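Local coordinates for protein anti-restriction endonuclease (Enterobacteria phage T4, PDB 3WX4) that acts as a DNA mimic that inhibits DNA binding by the bacterial histone-like protein H-NS and strongly inhibits the host McrA restriction endonuclease, at residues N44-Y52 with F61-K69; Q10-L18 with I71-V82. All coordinates share one frame; numbering follows the deposited sequence.

Contact 1: N44-Y52 with F61-K69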
# COMPACT_ATOMS: atom_id res chain seq x y z
N ASN A 44 5.12 -7.57 0.09
CA ASN A 44 3.70 -7.69 0.29
C ASN A 44 3.06 -6.57 -0.43
O ASN A 44 3.45 -5.41 -0.25
CB ASN A 44 3.38 -7.60 1.78
CG ASN A 44 3.99 -8.72 2.56
OD1 ASN A 44 3.40 -9.81 2.67
ND2 ASN A 44 5.20 -8.49 3.10
N ASN A 45 2.04 -6.87 -1.23
CA ASN A 45 1.41 -5.83 -2.00
C ASN A 45 0.03 -5.46 -1.55
O ASN A 45 -0.57 -4.61 -2.16
CB ASN A 45 1.35 -6.24 -3.47
CG ASN A 45 0.66 -7.58 -3.65
OD1 ASN A 45 -0.36 -7.87 -2.97
ND2 ASN A 45 1.20 -8.42 -4.55
N ASP A 46 -0.44 -6.06 -0.47
CA ASP A 46 -1.81 -5.83 0.02
C ASP A 46 -2.02 -5.01 1.31
O ASP A 46 -3.09 -5.08 1.96
CB ASP A 46 -2.54 -7.19 0.13
CG ASP A 46 -1.70 -8.25 0.88
OD1 ASP A 46 -0.63 -7.89 1.44
OD2 ASP A 46 -2.12 -9.45 0.91
N PHE A 47 -1.01 -4.23 1.72
CA PHE A 47 -1.21 -3.38 2.88
C PHE A 47 -0.10 -2.33 2.91
O PHE A 47 0.95 -2.51 2.29
CB PHE A 47 -1.24 -4.18 4.19
CG PHE A 47 0.06 -4.82 4.57
CD1 PHE A 47 1.04 -4.12 5.29
CD2 PHE A 47 0.29 -6.14 4.27
CE1 PHE A 47 2.21 -4.74 5.68
CE2 PHE A 47 1.48 -6.79 4.67
CZ PHE A 47 2.45 -6.08 5.38
N LEU A 48 -0.39 -1.22 3.56
CA LEU A 48 0.62 -0.13 3.73
C LEU A 48 0.98 -0.16 5.20
O LEU A 48 0.13 -0.50 6.05
CB LEU A 48 0.00 1.23 3.41
CG LEU A 48 -0.38 1.51 1.97
CD1 LEU A 48 -1.18 2.84 1.93
CD2 LEU A 48 0.90 1.60 1.09
N ILE A 49 2.22 0.19 5.53
CA ILE A 49 2.59 0.22 6.94
C ILE A 49 3.62 1.33 7.07
O ILE A 49 4.34 1.64 6.09
CB ILE A 49 3.20 -1.10 7.41
CG1 ILE A 49 3.48 -1.02 8.91
CG2 ILE A 49 4.44 -1.44 6.58
CD1 ILE A 49 4.03 -2.30 9.48
N GLY A 50 3.67 1.97 8.23
CA GLY A 50 4.66 3.02 8.39
C GLY A 50 4.74 3.43 9.85
O GLY A 50 3.85 3.13 10.68
N THR A 51 5.82 4.13 10.19
CA THR A 51 5.97 4.60 11.56
C THR A 51 5.24 5.94 11.62
O THR A 51 4.88 6.53 10.59
CB THR A 51 7.48 4.87 11.86
OG1 THR A 51 7.99 5.69 10.81
CG2 THR A 51 8.24 3.59 11.82
N TYR A 52 5.05 6.42 12.84
CA TYR A 52 4.45 7.73 13.10
C TYR A 52 5.61 8.72 13.38
O TYR A 52 6.67 8.29 13.80
CB TYR A 52 3.61 7.68 14.34
CG TYR A 52 2.31 6.97 14.12
CD1 TYR A 52 1.22 7.62 13.52
CD2 TYR A 52 2.17 5.65 14.48
CE1 TYR A 52 -0.01 6.94 13.30
CE2 TYR A 52 0.96 4.97 14.27
CZ TYR A 52 -0.11 5.62 13.69
OH TYR A 52 -1.29 4.93 13.54
N PHE A 61 2.79 1.36 14.68
CA PHE A 61 2.79 1.46 13.20
C PHE A 61 1.40 1.72 12.69
O PHE A 61 0.45 1.23 13.31
CB PHE A 61 3.29 0.15 12.61
CG PHE A 61 4.69 -0.13 12.95
CD1 PHE A 61 5.70 0.25 12.07
CD2 PHE A 61 5.04 -0.62 14.22
CE1 PHE A 61 7.04 0.14 12.44
CE2 PHE A 61 6.37 -0.74 14.62
CZ PHE A 61 7.39 -0.35 13.72
N TYR A 62 1.25 2.51 11.63
CA TYR A 62 -0.09 2.66 11.08
C TYR A 62 -0.17 1.48 10.12
O TYR A 62 0.87 1.04 9.59
CB TYR A 62 -0.34 3.99 10.36
CG TYR A 62 0.56 4.30 9.17
CD1 TYR A 62 0.38 3.66 7.95
CD2 TYR A 62 1.59 5.25 9.27
CE1 TYR A 62 1.19 3.94 6.85
CE2 TYR A 62 2.43 5.55 8.19
CZ TYR A 62 2.22 4.89 6.98
OH TYR A 62 3.01 5.09 5.87
N VAL A 63 -1.37 0.92 9.92
CA VAL A 63 -1.51 -0.24 9.03
C VAL A 63 -2.82 -0.02 8.26
O VAL A 63 -3.85 0.28 8.87
CB VAL A 63 -1.61 -1.55 9.83
CG1 VAL A 63 -1.80 -2.71 8.90
CG2 VAL A 63 -0.34 -1.79 10.61
N ILE A 64 -2.73 -0.08 6.93
CA ILE A 64 -3.89 0.09 6.06
C ILE A 64 -3.91 -1.10 5.09
O ILE A 64 -3.10 -1.19 4.16
CB ILE A 64 -3.82 1.40 5.25
CG1 ILE A 64 -3.69 2.59 6.20
CG2 ILE A 64 -5.16 1.61 4.45
CD1 ILE A 64 -3.18 3.86 5.51
N PRO A 65 -4.85 -2.04 5.31
CA PRO A 65 -5.00 -3.23 4.46
C PRO A 65 -5.74 -2.85 3.20
O PRO A 65 -6.55 -1.90 3.22
CB PRO A 65 -5.82 -4.18 5.36
CG PRO A 65 -6.74 -3.23 6.04
CD PRO A 65 -5.81 -2.06 6.43
N ALA A 66 -5.42 -3.52 2.09
CA ALA A 66 -6.10 -3.23 0.81
C ALA A 66 -7.53 -3.78 0.95
O ALA A 66 -7.76 -4.64 1.79
CB ALA A 66 -5.38 -3.94 -0.36
N PRO A 67 -8.49 -3.28 0.15
CA PRO A 67 -9.87 -3.79 0.26
C PRO A 67 -9.83 -5.33 0.13
O PRO A 67 -9.07 -5.89 -0.68
CB PRO A 67 -10.60 -3.10 -0.91
CG PRO A 67 -9.79 -1.82 -1.15
CD PRO A 67 -8.36 -2.34 -0.99
N GLY A 68 -10.56 -6.00 1.00
CA GLY A 68 -10.59 -7.45 0.94
C GLY A 68 -9.45 -8.15 1.65
O GLY A 68 -9.39 -9.41 1.66
N LYS A 69 -8.52 -7.38 2.24
CA LYS A 69 -7.43 -8.01 2.96
C LYS A 69 -7.83 -8.01 4.43
O LYS A 69 -8.29 -7.00 4.97
CB LYS A 69 -6.10 -7.25 2.79
CG LYS A 69 -4.95 -7.84 3.62
CD LYS A 69 -4.45 -9.22 3.11
CE LYS A 69 -3.32 -9.79 3.97
NZ LYS A 69 -2.52 -10.91 3.34
O HOH W 1 0.82 -10.10 2.75
O HOH W 2 3.00 3.35 3.98
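Ala66 N donates to Asp46 O at 2.8 Å, one of the shortest bonds between the segments, and Ala66 to Lys69 then make a type II turn with Gly68 in it. Beside this bond, Lys69 NZ forms a salt bridge with Asp46 OD2 at 2.9 Å, approaching from above the carboxylate plane, 43° out of it, while a water donates to Asp46 OD1 and also to Asn44 OD1. The lysine chain bends at chi2, which lays CD and CE alongside Asp46 OD2, with Lys69 CD 3.2 Å from it. Further along, Leu48 pairs with Ile64 and Gly50 with Tyr62, each by two backbone bonds. Tyr62 has its CG between its own N and carbonyl carbon (chi1 59°), which folds the ring back across the neighbouring strand; Gly50 CA sits over its face, 3.6 Å from the centroid, a CH-pi contact made close by the missing side chain. A second water joins Tyr62 OH to Ile49 O. On the other face Ile49 CG1 packs on Phe61 CB at 3.9 Å, and helix 26-43 covers both residues. With strand axes 173° apart in direction, this is an antiparallel beta hairpin.

Contact 2: Q10-L18 with I71-V82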
# COMPACT_ATOMS: atom_id res chain seq x y z
N GLN A 10 -7.67 2.79 9.03
CA GLN A 10 -6.20 2.81 9.22
C GLN A 10 -6.02 2.34 10.67
O GLN A 10 -6.56 2.96 11.58
CB GLN A 10 -5.63 4.23 9.07
CG GLN A 10 -4.20 4.36 9.62
CD GLN A 10 -3.57 5.75 9.40
OE1 GLN A 10 -2.89 6.30 10.30
NE2 GLN A 10 -3.77 6.31 8.21
N TYR A 11 -5.28 1.25 10.91
CA TYR A 11 -5.11 0.73 12.26
C TYR A 11 -3.80 1.22 12.88
O TYR A 11 -2.86 1.50 12.14
CB TYR A 11 -5.05 -0.80 12.23
CG TYR A 11 -6.32 -1.43 11.74
CD1 TYR A 11 -7.36 -1.68 12.61
CD2 TYR A 11 -6.52 -1.68 10.38
CE1 TYR A 11 -8.60 -2.17 12.15
CE2 TYR A 11 -7.75 -2.17 9.91
CZ TYR A 11 -8.78 -2.40 10.82
OH TYR A 11 -10.05 -2.80 10.40
N THR A 12 -3.77 1.30 14.21
CA THR A 12 -2.55 1.62 14.93
C THR A 12 -2.21 0.31 15.61
O THR A 12 -2.96 -0.19 16.46
CB THR A 12 -2.76 2.70 15.97
OG1 THR A 12 -3.04 3.92 15.31
CG2 THR A 12 -1.50 2.88 16.81
N PHE A 13 -1.11 -0.28 15.19
CA PHE A 13 -0.67 -1.55 15.72
C PHE A 13 0.53 -1.27 16.62
O PHE A 13 1.52 -0.71 16.15
CB PHE A 13 -0.26 -2.46 14.55
CG PHE A 13 0.08 -3.85 14.97
CD1 PHE A 13 1.27 -4.44 14.53
CD2 PHE A 13 -0.78 -4.58 15.79
CE1 PHE A 13 1.60 -5.74 14.89
CE2 PHE A 13 -0.48 -5.89 16.17
CZ PHE A 13 0.73 -6.50 15.72
N LYS A 14 0.45 -1.65 17.90
CA LYS A 14 1.56 -1.44 18.82
C LYS A 14 2.38 -2.69 18.87
O LYS A 14 1.85 -3.78 19.07
CB LYS A 14 1.05 -1.14 20.22
CG LYS A 14 2.11 -0.93 21.31
CD LYS A 14 1.38 -0.34 22.55
CE LYS A 14 2.18 -0.49 23.80
NZ LYS A 14 1.34 -0.21 24.97
N ILE A 15 3.69 -2.56 18.67
CA ILE A 15 4.52 -3.72 18.72
C ILE A 15 5.33 -3.52 19.96
O ILE A 15 6.33 -2.77 19.98
CB ILE A 15 5.37 -3.85 17.44
CG1 ILE A 15 4.44 -3.95 16.23
CG2 ILE A 15 6.23 -5.08 17.50
CD1 ILE A 15 5.18 -4.05 14.88
N ASP A 16 4.87 -4.15 21.05
CA ASP A 16 5.55 -4.01 22.34
C ASP A 16 7.10 -4.17 22.36
O ASP A 16 7.81 -3.31 22.93
CB ASP A 16 4.99 -5.02 23.34
CG ASP A 16 3.47 -4.81 23.64
OD1 ASP A 16 2.87 -3.73 23.34
OD2 ASP A 16 2.90 -5.77 24.23
N ILE A 17 7.61 -5.26 21.80
CA ILE A 17 9.04 -5.47 21.87
C ILE A 17 9.83 -4.37 21.14
O ILE A 17 10.97 -4.06 21.53
CB ILE A 17 9.45 -6.87 21.36
CG1 ILE A 17 10.80 -7.22 21.95
CG2 ILE A 17 9.51 -6.93 19.81
CD1 ILE A 17 11.17 -8.73 21.85
N LEU A 18 9.22 -3.76 20.12
CA LEU A 18 9.95 -2.68 19.38
C LEU A 18 9.87 -1.41 20.18
O LEU A 18 10.85 -0.63 20.20
CB LEU A 18 9.36 -2.42 17.98
CG LEU A 18 9.88 -3.44 16.94
CD1 LEU A 18 9.02 -3.30 15.65
CD2 LEU A 18 11.41 -3.26 16.66
N ILE A 71 -7.26 -7.72 8.15
CA ILE A 71 -6.27 -7.07 9.01
C ILE A 71 -5.52 -8.07 9.87
O ILE A 71 -4.30 -8.01 9.97
CB ILE A 71 -6.92 -5.99 9.91
CG1 ILE A 71 -5.84 -5.19 10.68
CG2 ILE A 71 -7.84 -6.64 10.89
CD1 ILE A 71 -4.76 -4.63 9.77
N ASP A 72 -6.21 -9.05 10.45
CA ASP A 72 -5.50 -10.01 11.30
C ASP A 72 -4.44 -10.80 10.55
O ASP A 72 -3.41 -11.20 11.14
CB ASP A 72 -6.50 -10.91 12.02
CG ASP A 72 -7.45 -10.09 12.87
OD1 ASP A 72 -6.95 -9.29 13.70
OD2 ASP A 72 -8.69 -10.20 12.70
N ASP A 73 -4.65 -11.04 9.26
CA ASP A 73 -3.59 -11.73 8.53
C ASP A 73 -2.37 -10.80 8.38
O ASP A 73 -1.21 -11.26 8.38
CB ASP A 73 -4.04 -12.17 7.13
CG ASP A 73 -5.11 -13.29 7.19
OD1 ASP A 73 -4.98 -14.17 8.09
OD2 ASP A 73 -6.05 -13.25 6.36
N VAL A 74 -2.64 -9.51 8.20
CA VAL A 74 -1.55 -8.54 8.06
C VAL A 74 -0.71 -8.54 9.34
O VAL A 74 0.51 -8.55 9.28
CB VAL A 74 -2.06 -7.09 7.79
CG1 VAL A 74 -0.84 -6.11 7.78
CG2 VAL A 74 -2.83 -7.01 6.41
N LEU A 75 -1.37 -8.56 10.50
CA LEU A 75 -0.61 -8.53 11.74
C LEU A 75 0.26 -9.75 11.89
O LEU A 75 1.36 -9.67 12.39
CB LEU A 75 -1.55 -8.36 12.93
CG LEU A 75 -2.45 -7.11 12.77
CD1 LEU A 75 -3.37 -6.99 13.99
CD2 LEU A 75 -1.62 -5.84 12.61
N LYS A 76 -0.20 -10.92 11.43
CA LYS A 76 0.58 -12.11 11.56
C LYS A 76 1.83 -11.99 10.72
O LYS A 76 2.90 -12.45 11.11
CB LYS A 76 -0.19 -13.35 11.07
CG LYS A 76 -1.06 -14.05 12.10
CD LYS A 76 -1.62 -15.35 11.43
CE LYS A 76 -2.52 -16.18 12.36
NZ LYS A 76 -3.08 -17.39 11.61
N THR A 77 1.67 -11.44 9.53
CA THR A 77 2.79 -11.29 8.63
C THR A 77 3.81 -10.32 9.28
O THR A 77 5.01 -10.58 9.30
CB THR A 77 2.33 -10.74 7.28
OG1 THR A 77 1.43 -11.67 6.67
CG2 THR A 77 3.54 -10.53 6.33
N ILE A 78 3.31 -9.20 9.79
CA ILE A 78 4.22 -8.23 10.41
C ILE A 78 5.01 -8.92 11.53
O ILE A 78 6.24 -8.83 11.59
CB ILE A 78 3.42 -7.04 10.97
CG1 ILE A 78 2.80 -6.22 9.83
CG2 ILE A 78 4.35 -6.11 11.85
CD1 ILE A 78 1.76 -5.26 10.32
N MET A 79 4.32 -9.66 12.40
CA MET A 79 5.02 -10.30 13.50
C MET A 79 6.02 -11.32 13.08
O MET A 79 7.05 -11.47 13.72
CB MET A 79 4.04 -10.89 14.52
CG MET A 79 3.16 -9.83 15.14
SD MET A 79 4.24 -8.47 15.91
CE MET A 79 5.27 -9.48 16.96
N ILE A 80 5.76 -12.05 11.98
CA ILE A 80 6.76 -13.01 11.52
C ILE A 80 8.08 -12.27 11.22
O ILE A 80 9.17 -12.73 11.56
CB ILE A 80 6.28 -13.75 10.22
CG1 ILE A 80 5.31 -14.87 10.62
CG2 ILE A 80 7.47 -14.34 9.48
CD1 ILE A 80 4.37 -15.33 9.48
N TYR A 81 7.97 -11.14 10.53
CA TYR A 81 9.17 -10.36 10.22
C TYR A 81 9.79 -9.82 11.49
O TYR A 81 10.99 -9.85 11.63
CB TYR A 81 8.80 -9.18 9.31
CG TYR A 81 8.58 -9.60 7.89
CD1 TYR A 81 9.54 -9.35 6.91
CD2 TYR A 81 7.38 -10.20 7.50
CE1 TYR A 81 9.31 -9.66 5.56
CE2 TYR A 81 7.13 -10.52 6.17
CZ TYR A 81 8.09 -10.25 5.20
OH TYR A 81 7.83 -10.51 3.88
N VAL A 82 8.97 -9.34 12.42
CA VAL A 82 9.51 -8.81 13.69
C VAL A 82 10.27 -9.89 14.47
O VAL A 82 11.41 -9.69 14.92
CB VAL A 82 8.37 -8.17 14.60
CG1 VAL A 82 8.94 -7.85 16.05
CG2 VAL A 82 7.80 -6.94 13.92
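Phe13 and Leu75 meet head on: methyl CD2 of Leu75 stands over the centre of the Phe13 ring, 3.5 Å from the centroid, a CH-pi contact. With CG anti to its own N (chi1 -174°), Phe13 extends its ring from strand 10-14 to the helix, where it enters a hollow bordered by Leu75, Ile78 and Met79. The latter two lie at the ring edge, near its plane. The bend of Met79 at chi2 (-56°) carries SD to 3.9 Å from Phe13 CE1 in an edge-on Met-aromatic contact, and Ile78 CG2 lies 4.1 Å from the same carbon.

One helical turn before Leu75, Ile71 presses CG1 against a face of the Tyr11 ring, offset toward the rim, and Ile71 CD1 comes within 3.5 Å of Tyr11 CD2. Toward the other end the bumps are aliphatic. Ile15, the N-cap residue of the next helix, rests CD1 in the groove formed by Ile78 CG2 (3.8 Å) and Val82 CG2 (4.0 Å). Ile17 and Val82 pass alongside, pointing opposite ways, with Ile17 CG2 3.9 Å from Val82 CG1.

The strand and helix axes run at 34° to each other and approach to 11.1 Å, a spacing filled by side chains. Strand 10-14 also pairs antiparallel with a strand of the second subunit; Met1 of that subunit packs on Phe13 and Ile2 of that subunit on Leu75. No hydrogen bond joins the segments; the contact rests on methyl, sulfur and ring surfaces, so complementary shape and burial of apolar groups, rather than directed polar bonds, hold helix to strand.

From the N terminus, the chain passes through strand 2-14 into helices 16-24 and 26-43, then reaches contact 1, whose hairpin closes a short loop of eight residues between its segments. Helix 71-84 follows almost directly and returns to the first strand in contact 2, closing a loop of 52 residues within which contact 1 is nested. The two share one antiparallel sheet: strand 60-65 lies between 47-51 and 2-14, with Val63 O and Tyr11 N 2.7 Å apart, probably hydrogen-bonded. Tyr52 OH makes a second link, a probable hydrogen bond to Thr12 OG1. Contact 1 thus pairs outer strand 47-51 with central strand 60-65, while contact 2 fastens a helix to the first strand; both touch the second subunit.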